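Local coordinates for hypothetical protein MTH938 (Methanothermobacter thermautotrophicus, PDB 1IHN), which is of unknown function but adopts a compact alpha/beta fold, novel when first described, and belongs to the DUF498/DUF598 family, at residues A[10-15]-A[107-112]; A[24-29]-A[55-60]; A[36-41]-A[48-53]; A[64-69]-A[103-108]. One frame throughout, in Å; residues are numbered along the deposited sequence.

Contact 1: A[10-15]-A[107-112]; sequences GSVTYR and AIIHVT
Val111 lies against Gly10 and Val12 with both of its methyl branches. Its chi1 of -68° places CG1 anti to the carbonyl carbon, where it meets Val12 CG2 obliquely, Val111 CG1 to Val12 CG2 being 3.8 Å. The other branch, CG2, sits between the backbone N and the carbonyl carbon and faces the Gly10 main chain, 4.2 Å from Gly10 CA. Between them, Val111 CB comes within 3.8 Å of Ser11 N. Val12 also reaches Ile109 across the contact: its CG1, anti to its own carbonyl carbon, lies 4.1 Å from Ile109 CG2. One hydrogen bond joins the backbones, Gly10 N to Val111 O at 2.7 Å, and the N-H comes from above the carbonyl plane, 37° out of it. Gly10 has positive phi and forms the bend between strands 4-8 and 11-14, so this bond ties the hairpin turn of the three-stranded antiparallel sheet to the chain just beyond strand 105-109. Thr88, at the start of helix 88-100, touches both Val12 and Ile109 and helps enclose the patch. Replacing Val111 by an alanine would remove both gamma methyls and would probably open a gap beside Val12 CG2. Branched aliphatic groups and a single main-chain bond make this a mostly apolar junction, packed between two sheets rather than formed by strand pairing.

Contact 2: A[24-29]-A[55-60]; sequences VVHVDG and EELLEE
Glu60 reaches His26 and Val27 with a two-oxygen grip. OE2 accepts the ring N-H of His26, ND1 to OE2 being 2.6 Å, while OE1 accepts the backbone N-H of Val27, N to OE1 being 2.7 Å. The ring presents its edge: OE2 lies close to the imidazole plane and is met on its syn side, with the carboxylate turned 36° against the ring. OE1 is approached almost along its C-O axis. The Glu60 chain is extended beyond CG, with CG anti to the carbonyl carbon (chi1 -73°), and on its way CB slides past Val27 CG2 in the reverse direction at 3.7 Å. His26 opens a type I beta turn that ends at Gly29 and carries the chain out of strand 23-25, so the carboxylate fastens the start of this turn to the chain just after helix 52-58. Glu56 comes to another part of the imidazole edge, its OE1 3.3 Å from His26 CE1, its carboxylate 63° from the ring plane. With an alanine in place of Glu60, His26 ND1 and Val27 N would probably lose these acceptors and the ring would be freer to turn. The other ring nitrogen, NE2, is hydrogen-bonded to Thr32 OG1 of strand 31-33. Val24 CG1 lies over one face of the ring, offset toward the rim, and itself packs on Leu57 CD2 at 3.6 Å.

Contact 3: A[36-41]-A[48-53]; sequences KEISRR and VMAEEE
The carboxylate of Glu53 meets Ser39 through OE2, which accepts a hydrogen bond from the hydroxyl on its anti lone pair, with Ser39 OG 2.6 Å from Glu53 OE2. Its other oxygen, OE1, forms a salt bridge with Arg34, so both oxygens are engaged. On the remote side of helix 36-43 the Arg41 guanidinium has Glu37 CB over the centre of one face, and that of Arg40 has Glu37 CA toward the rim of one face. Ser39 OG also accepts the backbone N-H of Ala50, Ala50 N to Ser39 OG being 2.8 Å, so one buried hydroxyl both gives and receives. Its chi1 of -63° sets OG anti to the carbonyl carbon, toward the turn after strand 48-49, and brings Ser39 CB within 3.1 Å of Val48 O. One helical residue earlier, Ile38 CG2 touches Glu52 CB at 3.5 Å and lies 4.1 Å from Ala50 CB; Glu52 OE1 turns back to a salt bridge with Lys42. Helix 36-43 is thereby held to the short link into helix 52-58, while strand 48-49 pairs in parallel with strand 76-77 and Met49, present as selenomethionine, leaves its backbone away from helix 36-43 and packs on Leu75.

Contact 4: A[64-69]-A[103-108]; sequences SIIIGS and RRVAAI
Strand 105-109, central in the five-stranded mixed sheet, pairs in parallel with its neighbour 64-68. The chain reaches it through strand 84-86 and helix 88-100, a beta-alpha-beta crossover that passes strand 64-68 on its way. The strand axes lie 23° apart, and the hydrogen bonds follow the parallel pattern in which one residue bonds to two on the opposite strand. Ile66 does this with Ala106 and Ile108: its N lies 3.0 Å from Ala106 O, and its O accepts Ile108 N. Ser64 O takes Ala106 N at 3.2 Å, and Gly68 N reaches Ile108 O at 2.8 Å. At the N-terminal end of the pair the bond from Ser64 N to Arg104 O is long and weak. The same carbonyl oxygens also receive CA-H...O contacts, as Ala106 O does from Ile65 CA at 3.4 Å. One sheet face, with Ser64, Ile66, Val105 and Ala107, lies under helix 88-100, where Ser64 OG is hydrogen-bonded to Glu98 and Val105 touches Tyr95. The other carries Ile65, Ile67, Ala106 and Ile108; here Ile65 and Ile108 pack on Leu54 of helix 52-58, and Ile67 on Met49. Arg104, just before strand 105-109, sends NH2 out to Glu60 O. Within the first face, Val105 has CG1 anti to its backbone N (chi1 -168°), which directs that methyl to the partner strand; Ile66 CD1 lies 4.0 Å from Val105 CG1.

In the fold
Contacts 1, 2 and 4 are buried, contact 3 only partly. Contacts 1 and 4 share Ala107 and Ile108 and lie nearest the middle of the chain, their centres about 12 Å apart: contact 4 builds the sheet by backbone pairing, whereas contact 1 links it to the antiparallel hairpin by apolar packing and a single backbone bond. Contact 2 borders the same sheet through strand 23-25, whose Val25 N pairs with Ala107 O, but its chemistry is a carboxylate gripping a ring and an amide. Contact 3, farthest out, is likewise polar, centred on a serine hydroxyl. Contacts 2 and 3 both use helix 52-58, and Met49 of contact 3 packs onto Ile108 of contact 4.

Contact 1: A[10-15]-A[107-112]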
loop_
_atom_site.group_PDB
_atom_site.type_symbol
_atom_site.label_atom_id
_atom_site.label_comp_id
_atom_site.label_asym_id
_atom_site.label_seq_id
_atom_site.Cartn_x
_atom_site.Cartn_y
_atom_site.Cartn_z
ATOM N N GLY A 10 1.737 -0.670 13.387
ATOM C CA GLY A 10 0.520 0.102 13.562
ATOM C C GLY A 10 0.537 1.539 13.086
ATOM O O GLY A 10 -0.457 2.247 13.267
ATOM N N SER A 11 1.626 1.987 12.469
ATOM C CA SER A 11 1.668 3.371 12.008
ATOM C C SER A 11 2.717 3.743 10.956
ATOM O O SER A 11 3.864 3.291 11.000
ATOM C CB SER A 11 1.830 4.300 13.212
ATOM O OG SER A 11 1.804 5.658 12.815
ATOM N N VAL A 12 2.296 4.575 10.007
ATOM C CA VAL A 12 3.170 5.081 8.955
ATOM C C VAL A 12 2.858 6.563 8.804
ATOM O O VAL A 12 1.746 7.002 9.111
ATOM C CB VAL A 12 2.942 4.377 7.588
ATOM C CG1 VAL A 12 3.450 2.951 7.647
ATOM C CG2 VAL A 12 1.465 4.406 7.217
ATOM N N THR A 13 3.843 7.333 8.357
ATOM C CA THR A 13 3.656 8.761 8.164
ATOM C C THR A 13 3.902 9.104 6.700
ATOM O O THR A 13 4.957 8.808 6.148
ATOM C CB THR A 13 4.614 9.579 9.052
ATOM O OG1 THR A 13 4.325 9.322 10.431
ATOM C CG2 THR A 13 4.462 11.069 8.776
ATOM N N TYR A 14 2.910 9.724 6.073
ATOM C CA TYR A 14 3.011 10.096 4.674
ATOM C C TYR A 14 2.640 11.561 4.520
ATOM O O TYR A 14 1.569 11.987 4.949
ATOM C CB TYR A 14 2.065 9.231 3.838
ATOM C CG TYR A 14 2.101 9.555 2.364
ATOM C CD1 TYR A 14 3.202 9.209 1.578
ATOM C CD2 TYR A 14 1.038 10.215 1.753
ATOM C CE1 TYR A 14 3.244 9.508 0.222
ATOM C CE2 TYR A 14 1.067 10.518 0.390
ATOM C CZ TYR A 14 2.171 10.165 -0.369
ATOM O OH TYR A 14 2.201 10.452 -1.718
ATOM N N ARG A 15 3.533 12.326 3.906
ATOM C CA ARG A 15 3.321 13.752 3.693
ATOM C C ARG A 15 3.018 14.494 4.990
ATOM O O ARG A 15 2.136 15.350 5.045
ATOM C CB ARG A 15 2.205 13.977 2.672
ATOM C CG ARG A 15 2.540 13.416 1.298
ATOM C CD ARG A 15 1.470 13.756 0.271
ATOM N NE ARG A 15 1.488 15.167 -0.092
ATOM C CZ ARG A 15 0.651 15.729 -0.956
ATOM N NH1 ARG A 15 -0.286 15.004 -1.557
ATOM N NH2 ARG A 15 0.758 17.021 -1.228
ATOM N N ALA A 107 0.456 2.994 -3.890
ATOM C CA ALA A 107 0.693 1.937 -2.922
ATOM C C ALA A 107 -0.490 1.635 -2.023
ATOM O O ALA A 107 -1.398 2.447 -1.858
ATOM C CB ALA A 107 1.913 2.289 -2.062
ATOM N N ILE A 108 -0.470 0.430 -1.469
ATOM C CA ILE A 108 -1.475 -0.020 -0.524
ATOM C C ILE A 108 -0.598 -0.513 0.616
ATOM O O ILE A 108 0.203 -1.431 0.444
ATOM C CB ILE A 108 -2.330 -1.188 -1.067
ATOM C CG1 ILE A 108 -3.103 -0.739 -2.311
ATOM C CG2 ILE A 108 -3.281 -1.666 0.019
ATOM C CD1 ILE A 108 -4.073 -1.771 -2.862
ATOM N N ILE A 109 -0.739 0.125 1.771
ATOM C CA ILE A 109 0.059 -0.197 2.937
ATOM C C ILE A 109 -0.729 -0.831 4.071
ATOM O O ILE A 109 -1.790 -0.341 4.455
ATOM C CB ILE A 109 0.733 1.076 3.497
ATOM C CG1 ILE A 109 1.559 1.763 2.401
ATOM C CG2 ILE A 109 1.567 0.725 4.725
ATOM C CD1 ILE A 109 2.785 0.993 1.951
ATOM N N HIS A 110 -0.186 -1.920 4.606
ATOM C CA HIS A 110 -0.785 -2.626 5.736
ATOM C C HIS A 110 0.112 -2.257 6.919
ATOM O O HIS A 110 1.311 -2.547 6.907
ATOM C CB HIS A 110 -0.758 -4.136 5.479
ATOM C CG HIS A 110 -1.369 -4.956 6.573
ATOM N ND1 HIS A 110 -2.626 -4.707 7.080
ATOM C CD2 HIS A 110 -0.912 -6.055 7.221
ATOM C CE1 HIS A 110 -2.919 -5.620 7.991
ATOM N NE2 HIS A 110 -1.897 -6.448 8.096
ATOM N N VAL A 111 -0.459 -1.611 7.932
ATOM C CA VAL A 111 0.329 -1.179 9.088
ATOM C C VAL A 111 0.589 -2.188 10.206
ATOM O O VAL A 111 1.415 -1.934 11.078
ATOM C CB VAL A 111 -0.277 0.092 9.727
ATOM C CG1 VAL A 111 -0.117 1.266 8.776
ATOM C CG2 VAL A 111 -1.749 -0.136 10.060
ATOM N N THR A 112 -0.108 -3.320 10.192
ATOM C CA THR A 112 0.088 -4.338 11.222
ATOM C C THR A 112 0.593 -5.632 10.592
ATOM O O THR A 112 1.023 -5.641 9.440
ATOM C CB THR A 112 -1.226 -4.641 11.979
ATOM O OG1 THR A 112 -2.222 -5.090 11.053
ATOM C CG2 THR A 112 -1.730 -3.400 12.696
#

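Contact 2: A[24-29]-A[55-60]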
loop_
_atom_site.group_PDB
_atom_site.type_symbol
_atom_site.label_atom_id
_atom_site.label_comp_id
_atom_site.label_asym_id
_atom_site.label_seq_id
_atom_site.Cartn_x
_atom_site.Cartn_y
_atom_site.Cartn_z
ATOM N N VAL A 24 -4.313 3.600 1.219
ATOM C CA VAL A 24 -4.037 3.508 -0.202
ATOM C C VAL A 24 -3.443 4.864 -0.598
ATOM O O VAL A 24 -4.058 5.910 -0.362
ATOM C CB VAL A 24 -5.330 3.298 -1.021
ATOM C CG1 VAL A 24 -5.016 3.351 -2.516
ATOM C CG2 VAL A 24 -5.978 1.968 -0.650
ATOM N N VAL A 25 -2.243 4.847 -1.169
ATOM C CA VAL A 25 -1.613 6.077 -1.625
ATOM C C VAL A 25 -1.791 6.134 -3.147
ATOM O O VAL A 25 -1.298 5.275 -3.883
ATOM C CB VAL A 25 -0.112 6.117 -1.252
ATOM C CG1 VAL A 25 0.520 7.402 -1.763
ATOM C CG2 VAL A 25 0.043 6.045 0.261
ATOM N N HIS A 26 -2.522 7.144 -3.603
ATOM C CA HIS A 26 -2.807 7.332 -5.017
ATOM C C HIS A 26 -1.656 8.018 -5.763
ATOM O O HIS A 26 -0.801 8.663 -5.158
ATOM C CB HIS A 26 -4.106 8.131 -5.145
ATOM C CG HIS A 26 -5.283 7.450 -4.513
ATOM N ND1 HIS A 26 -6.091 6.569 -5.199
ATOM C CD2 HIS A 26 -5.730 7.448 -3.234
ATOM C CE1 HIS A 26 -6.980 6.052 -4.372
ATOM N NE2 HIS A 26 -6.783 6.567 -3.172
ATOM N N VAL A 27 -1.643 7.867 -7.082
ATOM C CA VAL A 27 -0.600 8.446 -7.920
ATOM C C VAL A 27 -0.380 9.938 -7.686
ATOM O O VAL A 27 0.754 10.413 -7.717
ATOM C CB VAL A 27 -0.916 8.211 -9.414
ATOM C CG1 VAL A 27 0.004 9.048 -10.293
ATOM C CG2 VAL A 27 -0.751 6.732 -9.743
ATOM N N ASP A 28 -1.458 10.672 -7.442
ATOM C CA ASP A 28 -1.369 12.113 -7.222
ATOM C C ASP A 28 -1.014 12.544 -5.792
ATOM O O ASP A 28 -0.985 13.740 -5.493
ATOM C CB ASP A 28 -2.688 12.775 -7.631
ATOM C CG ASP A 28 -3.875 12.227 -6.862
ATOM O OD1 ASP A 28 -3.662 11.466 -5.892
ATOM O OD2 ASP A 28 -5.022 12.563 -7.227
ATOM N N GLY A 29 -0.762 11.584 -4.906
ATOM C CA GLY A 29 -0.412 11.938 -3.539
ATOM C C GLY A 29 -1.568 11.845 -2.560
ATOM O O GLY A 29 -1.378 12.006 -1.354
ATOM N N GLU A 55 -7.877 -2.588 -8.263
ATOM C CA GLU A 55 -8.699 -2.019 -9.323
ATOM C C GLU A 55 -8.794 -0.493 -9.299
ATOM O O GLU A 55 -8.691 0.151 -10.348
ATOM C CB GLU A 55 -10.104 -2.636 -9.284
ATOM C CG GLU A 55 -10.964 -2.305 -10.503
ATOM C CD GLU A 55 -12.183 -3.210 -10.633
ATOM O OE1 GLU A 55 -12.988 -3.277 -9.679
ATOM O OE2 GLU A 55 -12.340 -3.852 -11.694
ATOM N N GLU A 56 -8.980 0.093 -8.119
ATOM C CA GLU A 56 -9.086 1.543 -8.036
ATOM C C GLU A 56 -7.778 2.227 -8.426
ATOM O O GLU A 56 -7.776 3.377 -8.849
ATOM C CB GLU A 56 -9.514 1.984 -6.627
ATOM C CG GLU A 56 -8.469 1.827 -5.524
ATOM C CD GLU A 56 -8.909 2.491 -4.216
ATOM O OE1 GLU A 56 -9.231 3.694 -4.240
ATOM O OE2 GLU A 56 -8.931 1.819 -3.164
ATOM N N LEU A 57 -6.663 1.516 -8.295
ATOM C CA LEU A 57 -5.368 2.089 -8.643
ATOM C C LEU A 57 -5.043 1.954 -10.128
ATOM O O LEU A 57 -4.421 2.838 -10.713
ATOM C CB LEU A 57 -4.258 1.435 -7.813
ATOM C CG LEU A 57 -4.313 1.715 -6.306
ATOM C CD1 LEU A 57 -3.136 1.030 -5.611
ATOM C CD2 LEU A 57 -4.280 3.229 -6.061
ATOM N N LEU A 58 -5.474 0.852 -10.732
ATOM C CA LEU A 58 -5.219 0.594 -12.144
ATOM C C LEU A 58 -5.755 1.703 -13.045
ATOM O O LEU A 58 -5.267 1.906 -14.158
ATOM C CB LEU A 58 -5.841 -0.746 -12.547
ATOM C CG LEU A 58 -5.358 -1.966 -11.758
ATOM C CD1 LEU A 58 -6.132 -3.198 -12.195
ATOM C CD2 LEU A 58 -3.865 -2.164 -11.976
ATOM N N GLU A 59 -6.757 2.421 -12.553
ATOM C CA GLU A 59 -7.374 3.508 -13.308
ATOM C C GLU A 59 -6.443 4.719 -13.401
ATOM O O GLU A 59 -6.472 5.471 -14.375
ATOM C CB GLU A 59 -8.682 3.915 -12.626
ATOM C CG GLU A 59 -9.572 2.736 -12.264
ATOM C CD GLU A 59 -10.705 3.121 -11.331
ATOM O OE1 GLU A 59 -10.417 3.627 -10.223
ATOM O OE2 GLU A 59 -11.882 2.915 -11.699
ATOM N N GLU A 60 -5.622 4.902 -12.373
ATOM C CA GLU A 60 -4.686 6.015 -12.324
ATOM C C GLU A 60 -3.474 5.755 -13.208
ATOM O O GLU A 60 -2.582 6.597 -13.318
ATOM C CB GLU A 60 -4.240 6.241 -10.879
ATOM C CG GLU A 60 -5.309 6.875 -10.007
ATOM C CD GLU A 60 -5.076 6.639 -8.526
ATOM O OE1 GLU A 60 -3.929 6.808 -8.056
ATOM O OE2 GLU A 60 -6.052 6.290 -7.830
#

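Contact 3: A[36-41]-A[48-53]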
loop_
_atom_site.group_PDB
_atom_site.type_symbol
_atom_site.label_atom_id
_atom_site.label_comp_id
_atom_site.label_asym_id
_atom_site.label_seq_id
_atom_site.Cartn_x
_atom_site.Cartn_y
_atom_site.Cartn_z
ATOM N N LYS A 36 -10.778 -2.853 3.046
ATOM C CA LYS A 36 -10.680 -4.215 3.560
ATOM C C LYS A 36 -11.908 -5.083 3.298
ATOM O O LYS A 36 -11.790 -6.304 3.218
ATOM C CB LYS A 36 -10.401 -4.189 5.065
ATOM C CG LYS A 36 -9.057 -3.608 5.448
ATOM C CD LYS A 36 -8.790 -3.816 6.932
ATOM C CE LYS A 36 -7.432 -3.273 7.323
ATOM N NZ LYS A 36 -7.335 -1.830 6.981
ATOM N N GLU A 37 -13.079 -4.460 3.164
ATOM C CA GLU A 37 -14.323 -5.201 2.928
ATOM C C GLU A 37 -14.273 -6.018 1.645
ATOM O O GLU A 37 -14.848 -7.103 1.567
ATOM C CB GLU A 37 -15.527 -4.249 2.849
ATOM C CG GLU A 37 -15.390 -2.963 3.642
ATOM C CD GLU A 37 -14.462 -1.961 2.971
ATOM O OE1 GLU A 37 -14.724 -1.599 1.803
ATOM O OE2 GLU A 37 -13.476 -1.537 3.611
ATOM N N ILE A 38 -13.597 -5.489 0.631
ATOM C CA ILE A 38 -13.491 -6.193 -0.636
ATOM C C ILE A 38 -12.937 -7.597 -0.409
ATOM O O ILE A 38 -13.509 -8.583 -0.864
ATOM C CB ILE A 38 -12.575 -5.430 -1.613
ATOM C CG1 ILE A 38 -13.218 -4.089 -1.970
ATOM C CG2 ILE A 38 -12.331 -6.259 -2.866
ATOM C CD1 ILE A 38 -12.408 -3.241 -2.945
ATOM N N SER A 39 -11.833 -7.677 0.319
ATOM C CA SER A 39 -11.202 -8.951 0.600
ATOM C C SER A 39 -11.947 -9.776 1.644
ATOM O O SER A 39 -11.976 -11.001 1.565
ATOM C CB SER A 39 -9.757 -8.717 1.044
ATOM O OG SER A 39 -9.025 -8.125 -0.014
ATOM N N ARG A 40 -12.547 -9.113 2.626
ATOM C CA ARG A 40 -13.278 -9.844 3.650
ATOM C C ARG A 40 -14.471 -10.559 3.020
ATOM O O ARG A 40 -14.809 -11.684 3.394
ATOM C CB ARG A 40 -13.769 -8.899 4.739
ATOM C CG ARG A 40 -14.468 -9.607 5.883
ATOM C CD ARG A 40 -15.425 -8.666 6.583
ATOM N NE ARG A 40 -16.483 -8.210 5.682
ATOM C CZ ARG A 40 -16.831 -6.937 5.522
ATOM N NH1 ARG A 40 -16.203 -5.986 6.205
ATOM N NH2 ARG A 40 -17.813 -6.615 4.688
ATOM N N ARG A 41 -15.103 -9.901 2.056
ATOM C CA ARG A 41 -16.258 -10.475 1.376
ATOM C C ARG A 41 -15.871 -11.643 0.488
ATOM O O ARG A 41 -16.621 -12.608 0.362
ATOM C CB ARG A 41 -16.958 -9.413 0.529
ATOM C CG ARG A 41 -17.703 -8.385 1.342
ATOM C CD ARG A 41 -18.096 -7.188 0.499
ATOM N NE ARG A 41 -18.913 -6.252 1.262
ATOM C CZ ARG A 41 -19.126 -4.991 0.907
ATOM N NH1 ARG A 41 -18.579 -4.516 -0.203
ATOM N NH2 ARG A 41 -19.883 -4.208 1.660
ATOM N N VAL A 48 -5.934 -11.731 3.352
ATOM C CA VAL A 48 -5.650 -12.211 2.010
ATOM C C VAL A 48 -6.199 -11.072 1.172
ATOM O O VAL A 48 -7.392 -10.773 1.238
ATOM C CB VAL A 48 -6.432 -13.509 1.671
ATOM C CG1 VAL A 48 -6.238 -13.872 0.202
ATOM C CG2 VAL A 48 -5.960 -14.650 2.553
HETATM N N MSE A 49 -5.337 -10.423 0.403
HETATM C CA MSE A 49 -5.772 -9.303 -0.414
HETATM C C MSE A 49 -6.354 -9.746 -1.738
HETATM O O MSE A 49 -5.745 -10.531 -2.465
HETATM C CB MSE A 49 -4.607 -8.348 -0.672
HETATM C CG MSE A 49 -5.022 -7.049 -1.340
HETATM SE SE MSE A 49 -3.521 -5.873 -1.676
HETATM C CE MSE A 49 -3.095 -5.418 0.141
ATOM N N ALA A 50 -7.542 -9.241 -2.049
ATOM C CA ALA A 50 -8.193 -9.570 -3.306
ATOM C C ALA A 50 -7.576 -8.656 -4.360
ATOM O O ALA A 50 -7.145 -7.540 -4.041
ATOM C CB ALA A 50 -9.687 -9.318 -3.200
ATOM N N GLU A 51 -7.523 -9.118 -5.606
ATOM C CA GLU A 51 -6.955 -8.298 -6.667
ATOM C C GLU A 51 -7.850 -7.096 -6.924
ATOM O O GLU A 51 -7.392 -6.066 -7.416
ATOM C CB GLU A 51 -6.787 -9.098 -7.964
ATOM C CG GLU A 51 -6.145 -8.267 -9.075
ATOM C CD GLU A 51 -6.002 -9.016 -10.386
ATOM O OE1 GLU A 51 -7.026 -9.511 -10.906
ATOM O OE2 GLU A 51 -4.864 -9.099 -10.898
ATOM N N GLU A 52 -9.128 -7.231 -6.585
ATOM C CA GLU A 52 -10.073 -6.141 -6.775
ATOM C C GLU A 52 -9.616 -4.898 -6.005
ATOM O O GLU A 52 -9.959 -3.776 -6.371
ATOM C CB GLU A 52 -11.475 -6.541 -6.297
ATOM C CG GLU A 52 -12.123 -7.682 -7.064
ATOM C CD GLU A 52 -11.918 -9.035 -6.406
ATOM O OE1 GLU A 52 -10.796 -9.584 -6.484
ATOM O OE2 GLU A 52 -12.890 -9.547 -5.801
ATOM N N GLU A 53 -8.855 -5.094 -4.932
ATOM C CA GLU A 53 -8.368 -3.959 -4.152
ATOM C C GLU A 53 -7.464 -3.045 -4.979
ATOM O O GLU A 53 -7.373 -1.848 -4.708
ATOM C CB GLU A 53 -7.622 -4.431 -2.893
ATOM C CG GLU A 53 -8.545 -4.796 -1.737
ATOM C CD GLU A 53 -7.847 -4.805 -0.382
ATOM O OE1 GLU A 53 -7.206 -3.791 -0.028
ATOM O OE2 GLU A 53 -7.949 -5.819 0.338
#

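Contact 4: A[64-69]-A[103-108]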
loop_
_atom_site.group_PDB
_atom_site.type_symbol
_atom_site.label_atom_id
_atom_site.label_comp_id
_atom_site.label_asym_id
_atom_site.label_seq_id
_atom_site.Cartn_x
_atom_site.Cartn_y
_atom_site.Cartn_z
ATOM N N SER A 64 4.070 1.755 -11.388
ATOM C CA SER A 64 4.458 0.811 -10.355
ATOM C C SER A 64 3.515 0.838 -9.168
ATOM O O SER A 64 3.130 1.905 -8.677
ATOM C CB SER A 64 5.880 1.120 -9.875
ATOM O OG SER A 64 6.216 0.369 -8.719
ATOM N N ILE A 65 3.150 -0.352 -8.706
ATOM C CA ILE A 65 2.278 -0.486 -7.556
ATOM C C ILE A 65 3.047 -1.215 -6.473
ATOM O O ILE A 65 3.524 -2.329 -6.679
ATOM C CB ILE A 65 1.005 -1.291 -7.883
ATOM C CG1 ILE A 65 0.103 -0.485 -8.827
ATOM C CG2 ILE A 65 0.271 -1.624 -6.594
ATOM C CD1 ILE A 65 -1.207 -1.176 -9.183
ATOM N N ILE A 66 3.174 -0.574 -5.319
ATOM C CA ILE A 66 3.878 -1.166 -4.204
ATOM C C ILE A 66 2.875 -1.560 -3.137
ATOM O O ILE A 66 1.998 -0.779 -2.771
ATOM C CB ILE A 66 4.889 -0.178 -3.592
ATOM C CG1 ILE A 66 5.899 0.257 -4.661
ATOM C CG2 ILE A 66 5.591 -0.824 -2.404
ATOM C CD1 ILE A 66 6.938 1.240 -4.175
ATOM N N ILE A 67 3.007 -2.781 -2.641
ATOM C CA ILE A 67 2.124 -3.273 -1.603
ATOM C C ILE A 67 2.928 -3.554 -0.345
ATOM O O ILE A 67 3.858 -4.364 -0.358
ATOM C CB ILE A 67 1.413 -4.567 -2.045
ATOM C CG1 ILE A 67 0.523 -4.272 -3.253
ATOM C CG2 ILE A 67 0.596 -5.145 -0.889
ATOM C CD1 ILE A 67 -0.185 -5.485 -3.806
ATOM N N GLY A 68 2.587 -2.852 0.729
ATOM C CA GLY A 68 3.253 -3.067 1.996
ATOM C C GLY A 68 2.501 -4.180 2.700
ATOM O O GLY A 68 1.397 -3.966 3.214
ATOM N N SER A 69 3.092 -5.376 2.715
ATOM C CA SER A 69 2.468 -6.540 3.335
ATOM C C SER A 69 2.418 -6.477 4.873
ATOM O O SER A 69 2.054 -7.462 5.535
ATOM C CB SER A 69 3.183 -7.820 2.887
ATOM O OG SER A 69 4.556 -7.763 3.244
ATOM N N ARG A 103 8.618 8.721 -10.719
ATOM C CA ARG A 103 7.719 7.684 -11.232
ATOM C C ARG A 103 6.284 7.797 -10.724
ATOM O O ARG A 103 6.055 8.194 -9.583
ATOM C CB ARG A 103 8.246 6.291 -10.872
ATOM C CG ARG A 103 9.587 5.919 -11.490
ATOM C CD ARG A 103 9.620 6.241 -12.974
ATOM N NE ARG A 103 10.061 7.612 -13.219
ATOM C CZ ARG A 103 9.808 8.291 -14.334
ATOM N NH1 ARG A 103 9.108 7.727 -15.307
ATOM N NH2 ARG A 103 10.260 9.530 -14.479
ATOM N N ARG A 104 5.322 7.460 -11.583
ATOM C CA ARG A 104 3.910 7.481 -11.191
ATOM C C ARG A 104 3.754 6.245 -10.315
ATOM O O ARG A 104 3.546 5.140 -10.820
ATOM C CB ARG A 104 2.987 7.348 -12.408
ATOM C CG ARG A 104 2.881 8.586 -13.279
ATOM C CD ARG A 104 2.013 8.327 -14.511
ATOM N NE ARG A 104 0.587 8.198 -14.211
ATOM C CZ ARG A 104 -0.199 9.203 -13.832
ATOM N NH1 ARG A 104 0.296 10.426 -13.697
ATOM N NH2 ARG A 104 -1.489 8.993 -13.606
ATOM N N VAL A 105 3.873 6.434 -9.006
ATOM C CA VAL A 105 3.771 5.322 -8.070
ATOM C C VAL A 105 2.536 5.409 -7.185
ATOM O O VAL A 105 2.096 6.491 -6.809
ATOM C CB VAL A 105 5.013 5.253 -7.152
ATOM C CG1 VAL A 105 5.039 3.926 -6.399
ATOM C CG2 VAL A 105 6.273 5.434 -7.971
ATOM N N ALA A 106 1.985 4.246 -6.860
ATOM C CA ALA A 106 0.820 4.140 -6.002
ATOM C C ALA A 106 1.113 2.996 -5.041
ATOM O O ALA A 106 1.929 2.122 -5.339
ATOM C CB ALA A 106 -0.417 3.837 -6.828
ATOM N N ALA A 107 0.456 2.994 -3.890
ATOM C CA ALA A 107 0.693 1.937 -2.922
ATOM C C ALA A 107 -0.490 1.635 -2.023
ATOM O O ALA A 107 -1.398 2.447 -1.858
ATOM C CB ALA A 107 1.913 2.289 -2.062
ATOM N N ILE A 108 -0.470 0.430 -1.469
ATOM C CA ILE A 108 -1.475 -0.020 -0.524
ATOM C C ILE A 108 -0.598 -0.513 0.616
ATOM O O ILE A 108 0.203 -1.431 0.444
ATOM C CB ILE A 108 -2.330 -1.188 -1.067
ATOM C CG1 ILE A 108 -3.103 -0.739 -2.311
ATOM C CG2 ILE A 108 -3.281 -1.666 0.019
ATOM C CD1 ILE A 108 -4.073 -1.771 -2.862
#